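Local coordinates for protein Ta0487 (Thermoplasma acidophilum, PDB 3KBQ) that is of unknown function but belongs to the CinA family, this piece being its probable molybdopterin-binding domain, at residues Ile88-Ile102 with Arg115-Glu129. Sequence-based numbering, arbitrary orientation.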
loop_
_atom_site.group_PDB
_atom_site.type_symbol
_atom_site.label_atom_id
_atom_site.label_comp_id
_atom_site.label_asym_id
_atom_site.label_seq_id
_atom_site.Cartn_x
_atom_site.Cartn_y
_atom_site.Cartn_z
ATOM N N ILE B 88 6.593 10.584 -15.533
ATOM C CA ILE B 88 7.689 11.574 -15.547
ATOM C C ILE B 88 7.753 12.341 -16.876
ATOM O O ILE B 88 8.655 13.170 -17.092
ATOM C CB ILE B 88 9.103 10.987 -15.220
ATOM C CG1 ILE B 88 9.472 9.837 -16.179
ATOM C CG2 ILE B 88 9.184 10.510 -13.782
ATOM C CD1 ILE B 88 10.953 9.475 -16.145
ATOM N N GLY B 89 6.811 12.064 -17.771
ATOM C CA GLY B 89 6.752 12.817 -19.014
ATOM C C GLY B 89 7.732 12.377 -20.080
ATOM O O GLY B 89 8.060 13.153 -20.983
ATOM N N GLN B 90 8.171 11.121 -20.032
ATOM C CA GLN B 90 9.083 10.648 -21.080
ATOM C C GLN B 90 8.479 9.589 -21.993
ATOM O O GLN B 90 7.497 8.927 -21.646
ATOM C CB GLN B 90 10.346 10.099 -20.472
ATOM C CG GLN B 90 10.996 11.051 -19.529
ATOM C CD GLN B 90 12.385 10.619 -19.163
ATOM O OE1 GLN B 90 12.788 9.465 -19.367
ATOM N NE2 GLN B 90 13.143 11.551 -18.619
ATOM N N ASP B 91 9.071 9.458 -23.171
ATOM C CA ASP B 91 8.685 8.405 -24.088
ATOM C C ASP B 91 9.568 7.163 -23.862
ATOM O O ASP B 91 10.744 7.256 -23.504
ATOM C CB ASP B 91 8.807 8.874 -25.549
ATOM C CG ASP B 91 7.963 10.100 -25.843
ATOM O OD1 ASP B 91 6.870 10.241 -25.238
ATOM O OD2 ASP B 91 8.389 10.930 -26.670
ATOM N N LEU B 92 8.987 6.003 -24.094
ATOM C CA LEU B 92 9.765 4.774 -24.162
ATOM C C LEU B 92 10.506 4.650 -25.508
ATOM O O LEU B 92 9.936 4.940 -26.559
ATOM C CB LEU B 92 8.825 3.583 -24.019
ATOM C CG LEU B 92 8.055 3.496 -22.693
ATOM C CD1 LEU B 92 7.036 2.342 -22.754
ATOM C CD2 LEU B 92 9.012 3.355 -21.519
ATOM N N ARG B 93 11.756 4.202 -25.443
ATOM C CA ARG B 93 12.509 3.802 -26.606
ATOM C C ARG B 93 13.202 2.483 -26.285
ATOM O O ARG B 93 13.575 2.233 -25.134
ATOM C CB ARG B 93 13.556 4.867 -26.995
ATOM C CG ARG B 93 14.827 4.816 -26.164
ATOM C CD ARG B 93 15.778 5.985 -26.441
ATOM N NE ARG B 93 16.068 6.146 -27.871
ATOM C CZ ARG B 93 17.125 5.634 -28.509
ATOM N NH1 ARG B 93 18.037 4.914 -27.857
ATOM N NH2 ARG B 93 17.273 5.846 -29.816
ATOM N N ILE B 94 13.364 1.659 -27.320
ATOM C CA ILE B 94 14.145 0.434 -27.233
ATOM C C ILE B 94 15.543 0.786 -26.728
ATOM O O ILE B 94 16.185 1.701 -27.250
ATOM C CB ILE B 94 14.221 -0.322 -28.598
ATOM C CG1 ILE B 94 12.843 -0.877 -29.004
ATOM C CG2 ILE B 94 15.259 -1.466 -28.548
ATOM C CD1 ILE B 94 12.767 -1.374 -30.497
ATOM N N ASP B 95 15.957 0.102 -25.663
ATOM C CA ASP B 95 17.341 0.054 -25.218
ATOM C C ASP B 95 17.976 -1.183 -25.842
ATOM O O ASP B 95 17.564 -2.324 -25.571
ATOM C CB ASP B 95 17.394 -0.010 -23.677
ATOM C CG ASP B 95 18.814 -0.239 -23.131
ATOM O OD1 ASP B 95 19.290 0.649 -22.418
ATOM O OD2 ASP B 95 19.444 -1.290 -23.375
ATOM N N GLU B 96 18.985 -0.959 -26.686
ATOM C CA GLU B 96 19.614 -2.035 -27.458
ATOM C C GLU B 96 20.353 -3.105 -26.593
ATOM O O GLU B 96 20.293 -4.315 -26.908
ATOM C CB GLU B 96 20.519 -1.464 -28.567
ATOM C CG GLU B 96 19.821 -0.561 -29.623
ATOM C CD GLU B 96 18.738 -1.274 -30.486
ATOM O OE1 GLU B 96 18.668 -2.530 -30.529
ATOM O OE2 GLU B 96 17.946 -0.552 -31.147
ATOM N N ASP B 97 20.984 -2.678 -25.486
ATOM C CA ASP B 97 21.645 -3.637 -24.561
ATOM C C ASP B 97 20.564 -4.521 -23.953
ATOM O O ASP B 97 20.670 -5.756 -23.981
ATOM C CB ASP B 97 22.379 -2.958 -23.378
ATOM C CG ASP B 97 23.351 -1.844 -23.796
ATOM O OD1 ASP B 97 23.721 -1.723 -25.004
ATOM O OD2 ASP B 97 23.769 -1.085 -22.875
ATOM N N ALA B 98 19.527 -3.867 -23.422
ATOM C CA ALA B 98 18.376 -4.564 -22.825
ATOM C C ALA B 98 17.835 -5.591 -23.831
ATOM O O ALA B 98 17.691 -6.783 -23.506
ATOM C CB ALA B 98 17.283 -3.566 -22.428
ATOM N N LEU B 99 17.582 -5.122 -25.061
ATOM C CA LEU B 99 17.040 -5.994 -26.108
ATOM C C LEU B 99 17.941 -7.227 -26.349
ATOM O O LEU B 99 17.463 -8.371 -26.342
ATOM C CB LEU B 99 16.784 -5.210 -27.419
ATOM C CG LEU B 99 16.191 -6.045 -28.577
ATOM C CD1 LEU B 99 14.896 -6.789 -28.168
ATOM C CD2 LEU B 99 15.955 -5.185 -29.817
ATOM N N ALA B 100 19.238 -6.967 -26.551
ATOM C CA ALA B 100 20.253 -8.028 -26.595
ATOM C C ALA B 100 20.194 -9.001 -25.385
ATOM O O ALA B 100 20.191 -10.209 -25.580
ATOM C CB ALA B 100 21.665 -7.425 -26.741
ATOM N N MET B 101 20.139 -8.480 -24.160
ATOM C CA MET B 101 19.964 -9.332 -22.958
ATOM C C MET B 101 18.797 -10.313 -23.213
ATOM O O MET B 101 18.943 -11.542 -23.112
ATOM C CB MET B 101 19.667 -8.503 -21.697
ATOM C CG MET B 101 20.549 -7.219 -21.440
ATOM S SD MET B 101 20.563 -6.437 -19.743
ATOM C CE MET B 101 18.855 -6.211 -19.299
ATOM N N ILE B 102 17.638 -9.747 -23.571
ATOM C CA ILE B 102 16.410 -10.523 -23.729
ATOM C C ILE B 102 16.446 -11.650 -24.783
ATOM O O ILE B 102 16.025 -12.792 -24.500
ATOM C CB ILE B 102 15.191 -9.591 -23.908
ATOM C CG1 ILE B 102 14.975 -8.814 -22.590
ATOM C CG2 ILE B 102 13.930 -10.430 -24.254
ATOM C CD1 ILE B 102 14.319 -7.475 -22.719
ATOM N N ARG B 115 7.038 -9.594 -25.285
ATOM C CA ARG B 115 8.424 -9.836 -24.874
ATOM C C ARG B 115 9.377 -8.708 -25.298
ATOM O O ARG B 115 10.168 -8.209 -24.431
ATOM C CB ARG B 115 8.948 -11.187 -25.375
ATOM C CG ARG B 115 8.510 -12.360 -24.489
ATOM C CD ARG B 115 8.866 -13.731 -25.100
ATOM N NE ARG B 115 8.048 -14.789 -24.500
ATOM C CZ ARG B 115 7.803 -15.961 -25.079
ATOM N NH1 ARG B 115 8.288 -16.231 -26.295
ATOM N NH2 ARG B 115 7.055 -16.863 -24.462
ATOM N N LEU B 116 9.324 -8.337 -26.590
ATOM C CA LEU B 116 10.061 -7.219 -27.108
ATOM C C LEU B 116 9.875 -5.999 -26.229
ATOM O O LEU B 116 10.873 -5.342 -25.909
ATOM C CB LEU B 116 9.615 -6.861 -28.528
ATOM C CG LEU B 116 10.252 -5.622 -29.193
ATOM C CD1 LEU B 116 11.774 -5.817 -29.357
ATOM C CD2 LEU B 116 9.621 -5.367 -30.582
ATOM N N LYS B 117 8.621 -5.708 -25.826
ATOM C CA LYS B 117 8.334 -4.455 -25.094
ATOM C C LYS B 117 9.101 -4.367 -23.775
ATOM O O LYS B 117 9.272 -3.259 -23.242
ATOM C CB LYS B 117 6.826 -4.162 -24.951
ATOM C CG LYS B 117 6.089 -4.937 -23.862
ATOM C CD LYS B 117 6.016 -4.123 -22.547
ATOM C CE LYS B 117 6.139 -5.016 -21.263
ATOM N NZ LYS B 117 5.678 -6.438 -21.421
ATOM N N MET B 118 9.604 -5.500 -23.265
ATOM C CA MET B 118 10.433 -5.454 -22.038
ATOM C C MET B 118 11.747 -4.690 -22.216
ATOM O O MET B 118 12.370 -4.316 -21.209
ATOM C CB MET B 118 10.735 -6.860 -21.432
ATOM C CG MET B 118 9.554 -7.599 -20.807
ATOM S SD MET B 118 9.989 -9.273 -20.206
ATOM C CE MET B 118 10.988 -9.963 -21.534
ATOM N N ALA B 119 12.179 -4.462 -23.460
ATOM C CA ALA B 119 13.371 -3.625 -23.708
ATOM C C ALA B 119 13.078 -2.135 -23.864
ATOM O O ALA B 119 14.007 -1.354 -24.074
ATOM C CB ALA B 119 14.182 -4.143 -24.924
ATOM N N LYS B 120 11.797 -1.743 -23.811
ATOM C CA LYS B 120 11.380 -0.341 -24.018
ATOM C C LYS B 120 11.520 0.390 -22.670
ATOM O O LYS B 120 10.981 -0.049 -21.648
ATOM C CB LYS B 120 9.948 -0.280 -24.586
ATOM C CG LYS B 120 9.766 -0.529 -26.093
ATOM C CD LYS B 120 9.935 0.808 -26.916
ATOM C CE LYS B 120 9.000 0.943 -28.183
ATOM N NZ LYS B 120 9.629 0.879 -29.604
ATOM N N ILE B 121 12.294 1.469 -22.640
ATOM C CA ILE B 121 12.741 2.080 -21.377
ATOM C C ILE B 121 12.712 3.596 -21.608
ATOM O O ILE B 121 12.957 4.012 -22.736
ATOM C CB ILE B 121 14.177 1.589 -21.093
ATOM C CG1 ILE B 121 14.183 0.369 -20.174
ATOM C CG2 ILE B 121 15.066 2.619 -20.480
ATOM C CD1 ILE B 121 15.515 -0.422 -20.333
ATOM N N PRO B 122 12.381 4.415 -20.579
ATOM C CA PRO B 122 12.598 5.857 -20.787
ATOM C C PRO B 122 14.089 6.249 -20.578
ATOM O O PRO B 122 14.830 5.527 -19.917
ATOM C CB PRO B 122 11.692 6.490 -19.715
ATOM C CG PRO B 122 11.741 5.554 -18.593
ATOM C CD PRO B 122 11.908 4.137 -19.203
ATOM N N PRO B 123 14.538 7.381 -21.143
ATOM C CA PRO B 123 15.968 7.748 -21.007
ATOM C C PRO B 123 16.454 8.004 -19.583
ATOM O O PRO B 123 17.644 7.897 -19.328
ATOM C CB PRO B 123 16.088 9.034 -21.844
ATOM C CG PRO B 123 14.742 9.559 -21.942
ATOM C CD PRO B 123 13.827 8.347 -21.992
ATOM N N SER B 124 15.549 8.318 -18.656
ATOM C CA SER B 124 15.937 8.503 -17.254
ATOM C C SER B 124 16.342 7.222 -16.519
ATOM O O SER B 124 16.763 7.291 -15.355
ATOM C CB SER B 124 14.785 9.143 -16.486
ATOM O OG SER B 124 14.893 10.561 -16.504
ATOM N N CYS B 125 16.174 6.069 -17.167
ATOM C CA CYS B 125 16.445 4.778 -16.531
ATOM C C CYS B 125 17.576 4.040 -17.204
ATOM O O CYS B 125 17.800 4.233 -18.391
ATOM C CB CYS B 125 15.196 3.908 -16.576
ATOM S SG CYS B 125 13.798 4.645 -15.674
ATOM N N ARG B 126 18.275 3.205 -16.434
ATOM C CA ARG B 126 19.201 2.201 -16.937
ATOM C C ARG B 126 18.667 0.803 -16.585
ATOM O O ARG B 126 18.171 0.603 -15.462
ATOM C CB ARG B 126 20.543 2.345 -16.236
ATOM C CG ARG B 126 21.417 3.455 -16.746
ATOM C CD ARG B 126 22.815 3.323 -16.136
ATOM N NE ARG B 126 22.849 3.708 -14.721
ATOM C CZ ARG B 126 23.105 2.885 -13.706
ATOM N NH1 ARG B 126 23.364 1.599 -13.922
ATOM N NH2 ARG B 126 23.102 3.356 -12.460
ATOM N N PRO B 127 18.829 -0.186 -17.493
ATOM C CA PRO B 127 18.373 -1.514 -17.104
ATOM C C PRO B 127 19.339 -2.177 -16.132
ATOM O O PRO B 127 20.520 -1.883 -16.180
ATOM C CB PRO B 127 18.323 -2.283 -18.431
ATOM C CG PRO B 127 19.299 -1.543 -19.402
ATOM C CD PRO B 127 19.586 -0.183 -18.769
ATOM N N ILE B 128 18.830 -3.040 -15.252
ATOM C CA ILE B 128 19.647 -3.896 -14.403
ATOM C C ILE B 128 19.408 -5.354 -14.792
ATOM O O ILE B 128 18.248 -5.808 -14.876
ATOM C CB ILE B 128 19.258 -3.860 -12.892
ATOM C CG1 ILE B 128 18.829 -2.457 -12.423
ATOM C CG2 ILE B 128 20.421 -4.465 -12.097
ATOM C CD1 ILE B 128 17.846 -2.442 -11.192
ATOM N N GLU B 129 20.500 -6.085 -14.974
ATOM C CA GLU B 129 20.460 -7.467 -15.437
ATOM C C GLU B 129 19.683 -8.349 -14.497
ATOM O O GLU B 129 19.841 -8.258 -13.281
ATOM C CB GLU B 129 21.871 -8.013 -15.568
ATOM C CG GLU B 129 21.890 -9.304 -16.384
ATOM C CD GLU B 129 22.792 -10.381 -15.784
ATOM O OE1 GLU B 129 22.868 -11.505 -16.359
ATOM O OE2 GLU B 129 23.436 -10.099 -14.746
#
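Q90 slides its extended chain past the ring of P123 in the opposite direction, its OE1 pressed against P122 CB and P123 CD. The amide grips S124 twice: OE1 takes S124 N on a lone pair in the carbonyl plane, at 3.1 Å, while NE2 gives to S124 OG, which lies 34° out of the amide plane. The two bonds fix the rotation of the amide and tie it to the type I turn P122-C125. Beyond it, strands 93-94 and 120-121 pair as a small antiparallel sheet, separate from the main mixed sheet that 125-128 edges. R93 and I121 form its hydrogen-bonded pair, and D95 N donates nearly straight to A119 O at 2.9 Å. D95 is also the N-cap of helix 96-106: with CG anti to the backbone N (chi1 173°), its OD2 receives A98 N at 2.6 Å, and OD1 rests against P127 CG. On that helix, A98 and L99 close over the methyl of A119, whose CB lies 3.8 Å from L99 CB. L99 CD1 meets L116 CD1 tightly, at 3.5 Å, and I102 CD1 settles 3.9 Å from M118 CB. M101, bent at chi3 (-51°), crosses P127 obliquely, with M101 CE 4.1 Å from P127 CB.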